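Local coordinates for protein sugar ABC transporter (Agrobacterium radiobacter, PDB 4RXT) that binds alpha-L-arabinopyranose and probably serves as the periplasmic solute-binding component of a sugar ABC transporter, at residues A[5-10]-A[255-260]; A[234-239]-A[283-288]; A[261-264]-A[268-271]. One frame throughout, in Å; residues are numbered along the deposited sequence.

Contact 1 of 3, residues A[5-10]-A[255-260]; sequences VTIPII and DGIKTA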
loop_
_atom_site.group_PDB
_atom_site.type_symbol
_atom_site.label_atom_id
_atom_site.label_comp_id
_atom_site.label_asym_id
_atom_site.label_seq_id
_atom_site.Cartn_x
_atom_site.Cartn_y
_atom_site.Cartn_z
ATOM N N VAL A 5 4.151 26.073 -13.067
ATOM C CA VAL A 5 3.769 25.873 -11.690
ATOM C C VAL A 5 4.537 24.720 -11.076
ATOM O O VAL A 5 5.135 23.879 -11.769
ATOM C CB VAL A 5 2.237 25.725 -11.503
ATOM C CG1 VAL A 5 1.512 26.960 -12.037
ATOM C CG2 VAL A 5 1.737 24.440 -12.125
ATOM N N THR A 6 4.597 24.772 -9.754
ATOM C CA THR A 6 5.213 23.752 -8.922
ATOM C C THR A 6 4.140 22.976 -8.163
ATOM O O THR A 6 3.273 23.548 -7.494
ATOM C CB THR A 6 6.241 24.354 -7.929
ATOM O OG1 THR A 6 7.256 25.076 -8.656
ATOM C CG2 THR A 6 6.879 23.262 -7.095
ATOM N N ILE A 7 4.199 21.657 -8.293
ATOM C CA ILE A 7 3.306 20.721 -7.585
ATOM C C ILE A 7 4.169 19.608 -6.974
ATOM O O ILE A 7 4.489 18.627 -7.642
ATOM C CB ILE A 7 2.190 20.162 -8.519
ATOM C CG1 ILE A 7 1.401 21.316 -9.124
ATOM C CG2 ILE A 7 1.293 19.222 -7.717
ATOM C CD1 ILE A 7 0.324 20.909 -10.112
ATOM N N PRO A 8 4.594 19.794 -5.714
ATOM C CA PRO A 8 5.296 18.744 -5.014
ATOM C C PRO A 8 4.439 17.506 -4.794
ATOM O O PRO A 8 3.213 17.598 -4.644
ATOM C CB PRO A 8 5.641 19.360 -3.658
ATOM C CG PRO A 8 5.448 20.818 -3.826
ATOM C CD PRO A 8 4.380 20.950 -4.844
ATOM N N ILE A 9 5.113 16.372 -4.743
ATOM C CA ILE A 9 4.511 15.115 -4.293
ATOM C C ILE A 9 5.274 14.645 -3.055
ATOM O O ILE A 9 6.522 14.629 -3.042
ATOM C CB ILE A 9 4.505 14.006 -5.388
ATOM C CG1 ILE A 9 3.723 12.782 -4.883
ATOM C CG2 ILE A 9 5.913 13.697 -5.938
ATOM C CD1 ILE A 9 3.264 11.867 -6.009
ATOM N N ILE A 10 4.502 14.296 -2.030
ATOM C CA ILE A 10 5.040 13.877 -0.747
ATOM C C ILE A 10 4.592 12.452 -0.521
ATOM O O ILE A 10 3.413 12.173 -0.329
ATOM C CB ILE A 10 4.536 14.773 0.420
ATOM C CG1 ILE A 10 4.871 16.238 0.140
ATOM C CG2 ILE A 10 5.137 14.309 1.757
ATOM C CD1 ILE A 10 4.201 17.214 1.079
ATOM N N ASP A 255 -1.685 10.421 -12.340
ATOM C CA ASP A 255 -2.978 11.038 -12.338
ATOM C C ASP A 255 -3.122 11.920 -11.099
ATOM O O ASP A 255 -3.936 12.839 -11.106
ATOM C CB ASP A 255 -4.100 10.024 -12.435
ATOM C CG ASP A 255 -4.300 9.507 -13.846
ATOM O OD1 ASP A 255 -3.693 10.052 -14.797
ATOM O OD2 ASP A 255 -5.098 8.575 -14.014
ATOM N N GLY A 256 -2.339 11.668 -10.052
ATOM C CA GLY A 256 -2.271 12.623 -8.937
ATOM C C GLY A 256 -1.802 14.000 -9.357
ATOM O O GLY A 256 -2.434 15.014 -9.062
ATOM N N ILE A 257 -0.641 14.038 -10.006
ATOM C CA ILE A 257 -0.124 15.282 -10.560
ATOM C C ILE A 257 -1.065 15.896 -11.595
ATOM O O ILE A 257 -1.364 17.080 -11.542
ATOM C CB ILE A 257 1.270 15.099 -11.157
ATOM C CG1 ILE A 257 2.262 14.728 -10.062
ATOM C CG2 ILE A 257 1.691 16.357 -11.930
ATOM C CD1 ILE A 257 2.480 15.748 -8.951
ATOM N N LYS A 258 -1.550 15.082 -12.521
ATOM C CA LYS A 258 -2.488 15.586 -13.540
ATOM C C LYS A 258 -3.741 16.242 -12.886
ATOM O O LYS A 258 -4.169 17.342 -13.301
ATOM C CB LYS A 258 -2.869 14.471 -14.507
ATOM C CG LYS A 258 -3.656 14.880 -15.725
ATOM C CD LYS A 258 -3.771 13.726 -16.699
ATOM C CE LYS A 258 -4.459 14.176 -17.967
ATOM N NZ LYS A 258 -4.288 13.130 -18.993
ATOM N N THR A 259 -4.303 15.573 -11.881
ATOM C CA THR A 259 -5.455 16.114 -11.138
ATOM C C THR A 259 -5.127 17.377 -10.382
ATOM O O THR A 259 -5.881 18.334 -10.423
ATOM C CB THR A 259 -5.988 15.054 -10.161
ATOM O OG1 THR A 259 -6.374 13.885 -10.909
ATOM C CG2 THR A 259 -7.141 15.597 -9.331
ATOM N N ALA A 260 -3.972 17.393 -9.721
ATOM C CA ALA A 260 -3.548 18.577 -8.991
ATOM C C ALA A 260 -3.382 19.775 -9.942
ATOM O O ALA A 260 -3.773 20.880 -9.600
ATOM C CB ALA A 260 -2.246 18.329 -8.233
#
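Ile-7, just ahead of strand 9-11, packs on Ile-257 and Ala-260 of helix 249-264 in an apolar contact between the run leading into the strand and the helix, buried inside the lobe built on the parallel sheet. No hydrogen bond crosses it, and the segments meet mainly through aliphatic carbons. With its chi1 at -56°, Ile-7 holds CG2 anti to the backbone N, and this branch does most of the touching: CG2 lies 3.7 Å from CB of Ala-260 and 3.9 Å from CD1 of Ile-257. The other branch reaches the helix backbone, CD1 of Ile-7 lying 3.9 Å from C of Ala-260. The two isoleucine side chains run antiparallel alongside one another rather than meeting end on. CD1 of Ile-257 comes to 3.7 Å from O of Ile-7, a buried carbonyl oxygen for which the model offers no hydrogen-bonding partner. Ile-9 adds a looser touch, its CB 4.5 Å from CD1 of Ile-257. Within the helix, Thr-259 OG1 donates to O of Asp-255 at 2.7 Å, and the backbone N of Thr-259 reaches the same oxygen from the opposite face of the carbonyl plane. Helix 17-33 closes the neighbouring side through Ala-26, which touches both Ile-9 and Ile-257, while Val-67 of strand 66-68 meets Ile-9, Ile-257 and Ala-260.

Contact 2 of 3, residues A[234-239]-A[283-288]; sequences GFLKSG and ANMSDP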
loop_
_atom_site.group_PDB
_atom_site.type_symbol
_atom_site.label_atom_id
_atom_site.label_comp_id
_atom_site.label_asym_id
_atom_site.label_seq_id
_atom_site.Cartn_x
_atom_site.Cartn_y
_atom_site.Cartn_z
ATOM N N GLY A 234 9.826 -12.919 -7.190
ATOM C CA GLY A 234 10.623 -14.153 -7.078
ATOM C C GLY A 234 9.967 -15.176 -6.156
ATOM O O GLY A 234 9.893 -16.372 -6.463
ATOM N N PHE A 235 9.426 -14.683 -5.042
ATOM C CA PHE A 235 8.745 -15.551 -4.070
ATOM C C PHE A 235 7.430 -16.097 -4.645
ATOM O O PHE A 235 7.036 -17.230 -4.350
ATOM C CB PHE A 235 8.410 -14.777 -2.771
ATOM C CG PHE A 235 9.630 -14.364 -1.946
ATOM C CD1 PHE A 235 10.804 -15.119 -1.957
ATOM C CD2 PHE A 235 9.577 -13.257 -1.167
ATOM C CE1 PHE A 235 11.913 -14.734 -1.223
ATOM C CE2 PHE A 235 10.650 -12.875 -0.405
ATOM C CZ PHE A 235 11.828 -13.602 -0.416
ATOM N N LEU A 236 6.747 -15.292 -5.455
ATOM C CA LEU A 236 5.526 -15.775 -6.117
ATOM C C LEU A 236 5.833 -16.963 -7.065
ATOM O O LEU A 236 5.171 -17.994 -7.086
ATOM C CB LEU A 236 4.860 -14.627 -6.859
ATOM C CG LEU A 236 3.465 -14.933 -7.395
ATOM C CD1 LEU A 236 2.522 -15.182 -6.233
ATOM C CD2 LEU A 236 2.934 -13.779 -8.226
ATOM N N LYS A 237 6.936 -16.848 -7.771
ATOM C CA LYS A 237 7.314 -17.897 -8.698
ATOM C C LYS A 237 7.852 -19.122 -7.967
ATOM O O LYS A 237 7.617 -20.265 -8.396
ATOM C CB LYS A 237 8.333 -17.335 -9.648
ATOM C CG LYS A 237 7.687 -16.386 -10.617
ATOM C CD LYS A 237 8.589 -16.054 -11.772
ATOM C CE LYS A 237 9.762 -15.181 -11.367
ATOM N NZ LYS A 237 10.249 -14.385 -12.532
ATOM N N SER A 238 8.588 -18.882 -6.879
ATOM C CA SER A 238 9.225 -19.974 -6.144
ATOM C C SER A 238 8.203 -20.735 -5.301
ATOM O O SER A 238 8.452 -21.876 -4.905
ATOM C CB SER A 238 10.352 -19.477 -5.240
ATOM O OG SER A 238 9.852 -18.883 -4.034
ATOM N N GLY A 239 7.071 -20.079 -5.011
ATOM C CA GLY A 239 6.021 -20.632 -4.179
ATOM C C GLY A 239 6.053 -20.160 -2.740
ATOM O O GLY A 239 5.175 -20.501 -1.965
ATOM N N ALA A 283 -0.774 -18.360 -11.672
ATOM C CA ALA A 283 -1.757 -18.655 -12.716
ATOM C C ALA A 283 -2.085 -17.442 -13.614
ATOM O O ALA A 283 -2.487 -17.608 -14.809
ATOM C CB ALA A 283 -3.026 -19.196 -12.060
ATOM N N ASN A 284 -1.943 -16.241 -13.071
ATOM C CA ASN A 284 -2.296 -15.046 -13.856
ATOM C C ASN A 284 -1.247 -13.931 -14.019
ATOM O O ASN A 284 -1.523 -12.882 -14.640
ATOM C CB ASN A 284 -3.602 -14.458 -13.331
ATOM C CG ASN A 284 -3.426 -13.734 -12.006
ATOM O OD1 ASN A 284 -2.334 -13.595 -11.516
ATOM N ND2 ASN A 284 -4.497 -13.256 -11.464
ATOM N N MET A 285 -0.033 -14.161 -13.523
ATOM C CA MET A 285 0.987 -13.123 -13.539
ATOM C C MET A 285 1.447 -12.761 -14.951
ATOM O O MET A 285 2.003 -11.696 -15.177
ATOM C CB MET A 285 2.191 -13.489 -12.651
ATOM C CG MET A 285 2.961 -14.745 -13.031
ATOM S SD MET A 285 4.328 -15.203 -11.901
ATOM C CE MET A 285 5.306 -13.768 -11.891
ATOM N N SER A 286 1.155 -13.618 -15.925
ATOM C CA SER A 286 1.465 -13.293 -17.318
ATOM C C SER A 286 0.293 -12.684 -18.090
ATOM O O SER A 286 0.438 -12.379 -19.274
ATOM C CB SER A 286 1.938 -14.554 -18.055
ATOM O OG SER A 286 0.846 -15.439 -18.312
ATOM N N ASP A 287 -0.874 -12.550 -17.462
ATOM C CA ASP A 287 -1.992 -11.909 -18.126
ATOM C C ASP A 287 -1.515 -10.504 -18.539
ATOM O O ASP A 287 -0.898 -9.794 -17.725
ATOM C CB ASP A 287 -3.214 -11.678 -17.207
ATOM C CG ASP A 287 -3.982 -12.952 -16.815
ATOM O OD1 ASP A 287 -3.454 -14.058 -17.034
ATOM O OD2 ASP A 287 -5.135 -12.807 -16.275
ATOM N N PRO A 288 -1.837 -10.071 -19.773
ATOM C CA PRO A 288 -1.314 -8.772 -20.207
ATOM C C PRO A 288 -1.637 -7.556 -19.278
ATOM O O PRO A 288 -0.776 -6.693 -19.076
ATOM C CB PRO A 288 -1.897 -8.603 -21.607
ATOM C CG PRO A 288 -2.162 -10.015 -22.092
ATOM C CD PRO A 288 -2.582 -10.756 -20.843
#
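The backbone bond from Asp-287 N to Asn-284 O, 2.9 Å long, closes a type I beta turn whose second residue, Met-285, makes the whole contact with helix 230-238 from the loop side. The side chain of Asn-284 braces the same turn against the preceding chain, with OD1 bonded to Thr-281 N and ND2 to Leu-279 O. Met-285 sets out with CG between the backbone N and the carbonyl carbon (chi1 61°), runs extended, then bends at its thioether, chi3 -56°. In this type I periplasmic binding protein the turn lies in the C-terminal part of the chain, between strand 278-280, which pairs antiparallel with 243-246 at the border of the mixed sheet, and helix 288-294. SD of Met-285 touches two helix residues, 3.8 Å from CG of Lys-237 and 4.2 Å from CD2 of Leu-236. The ends of Leu-236 and Met-285 meet head on, whereas Lys-237 crosses the methionine at about a right angle. The aliphatic stem of Lys-237 does the packing, since CE of Met-285 lies 3.8 Å from CG and 4.0 Å from CD of Lys-237. Val-280 of the border strand touches both Leu-236 and Met-285.

Contact 3 of 3, residues A[261-264]-A[268-271]; sequences LAVS and KVEA
Val-269 folds back onto the last turn of helix 249-264, where Ala-262 and Val-263 receive it. It has more surface buried here than either partner; its CB points toward the helix, and both methyls touch it. Its chi1 of -61° places CG1 beside the backbone N and CG2 between that N and the carbonyl carbon; both branches meet Val-263, and CG1 also reaches Ala-262. CG2 of Val-269 lies 3.7 Å from CG2 of Val-263. CG1 of Val-269 is 3.8 Å from CG2 of Val-263 and 3.9 Å from CB of Ala-262.

On the helix, Val-263 offers one branch. Its chi1 of 168° leaves CG2 beside the backbone N and anti to the carbonyl carbon, and this methyl alone meets Val-269; the two valines cross at about a right angle. Ala-262, whose CB points at the loop, gives a single methyl that also touches Glu-267 in the intervening turn. Nothing polar bridges the segments, and none of the touching residues is fully buried, which marks this as a partly exposed contact made by methyl groups.

Close by, Ser-264 turns its hydroxyl back on its own helix, where OG donates to O of Leu-261 at 2.6 Å. Past Val-269 the chain is tied to the sheet, O of Glu-270 accepting a hydrogen bond from Ser-103 OG, while Val-263 also packs on Pro-88. The arrangement is a helix-to-strand connection of an alpha/beta lobe: helix 249-264 ends, the chain reverses, and it enters strand 272-274, the border strand beside 103-106 in the parallel sheet of a type I periplasmic binding protein.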
loop_
_atom_site.group_PDB
_atom_site.type_symbol
_atom_site.label_atom_id
_atom_site.label_comp_id
_atom_site.label_asym_id
_atom_site.label_seq_id
_atom_site.Cartn_x
_atom_site.Cartn_y
_atom_site.Cartn_z
ATOM N N LEU A 261 -2.778 19.556 -11.116
ATOM C CA LEU A 261 -2.699 20.612 -12.093
ATOM C C LEU A 261 -4.079 21.172 -12.467
ATOM O O LEU A 261 -4.277 22.381 -12.568
ATOM C CB LEU A 261 -1.947 20.127 -13.342
ATOM C CG LEU A 261 -1.769 21.166 -14.459
ATOM C CD1 LEU A 261 -0.995 22.406 -14.007
ATOM C CD2 LEU A 261 -1.104 20.551 -15.680
ATOM N N ALA A 262 -5.015 20.275 -12.732
ATOM C CA ALA A 262 -6.335 20.719 -13.121
ATOM C C ALA A 262 -7.000 21.544 -11.998
ATOM O O ALA A 262 -7.598 22.618 -12.245
ATOM C CB ALA A 262 -7.214 19.517 -13.489
ATOM N N VAL A 263 -6.849 21.069 -10.760
ATOM C CA VAL A 263 -7.380 21.811 -9.607
ATOM C C VAL A 263 -6.748 23.226 -9.493
ATOM O O VAL A 263 -7.452 24.213 -9.221
ATOM C CB VAL A 263 -7.182 21.017 -8.307
ATOM C CG1 VAL A 263 -7.461 21.889 -7.102
ATOM C CG2 VAL A 263 -8.050 19.758 -8.296
ATOM N N SER A 264 -5.424 23.304 -9.700
ATOM C CA SER A 264 -4.685 24.565 -9.674
ATOM C C SER A 264 -5.163 25.568 -10.720
ATOM O O SER A 264 -4.975 26.771 -10.555
ATOM C CB SER A 264 -3.184 24.331 -9.859
ATOM O OG SER A 264 -2.830 24.117 -11.213
ATOM N N LYS A 268 -13.004 21.650 -12.381
ATOM C CA LYS A 268 -13.701 20.657 -11.555
ATOM C C LYS A 268 -13.137 19.268 -11.847
ATOM O O LYS A 268 -12.897 18.902 -13.016
ATOM C CB LYS A 268 -15.201 20.673 -11.777
ATOM C CG LYS A 268 -15.899 21.995 -11.424
ATOM C CD LYS A 268 -17.349 21.984 -11.930
ATOM C CE LYS A 268 -18.170 23.171 -11.425
ATOM N NZ LYS A 268 -19.462 23.343 -12.175
ATOM N N VAL A 269 -12.878 18.524 -10.775
ATOM C CA VAL A 269 -12.322 17.169 -10.856
ATOM C C VAL A 269 -13.197 16.200 -10.086
ATOM O O VAL A 269 -14.034 16.622 -9.251
ATOM C CB VAL A 269 -10.863 17.103 -10.296
ATOM C CG1 VAL A 269 -9.928 18.025 -11.106
ATOM C CG2 VAL A 269 -10.826 17.359 -8.804
ATOM N N GLU A 270 -13.031 14.906 -10.356
ATOM C CA GLU A 270 -13.700 13.866 -9.577
ATOM C C GLU A 270 -13.107 13.812 -8.172
ATOM O O GLU A 270 -11.901 13.886 -7.980
ATOM C CB GLU A 270 -13.637 12.499 -10.295
ATOM C CG GLU A 270 -14.301 12.521 -11.664
ATOM C CD GLU A 270 -14.471 11.164 -12.267
ATOM O OE1 GLU A 270 -15.415 10.503 -11.837
ATOM O OE2 GLU A 270 -13.690 10.782 -13.172
ATOM N N ALA A 271 -13.993 13.686 -7.195
ATOM C CA ALA A 271 -13.633 13.669 -5.783
ATOM C C ALA A 271 -12.848 12.421 -5.423
ATOM O O ALA A 271 -11.950 12.465 -4.581
ATOM C CB ALA A 271 -14.888 13.717 -4.935
#

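Contacts 1 and 3 share helix 249-264 and touch directly: Ile-7 CD1 lies 3.5 Å from Leu-261 N, and Thr-259 CG2 lies 4.1 Å from Val-269 CG1. Contact 1 is the buried core, joining the helix to the parallel sheet, whereas contact 3 is its surface continuation toward the border strand. Contact 2 belongs to the other lobe, with its centre about 33 Å from that of contact 1, and is partly buried. All three lack hydrogen bonds between their segments. The chemistry shifts with place: isoleucine, valine and alanine in contacts 1 and 3, but a methionine thioether against leucine and the lysine stem in contact 2.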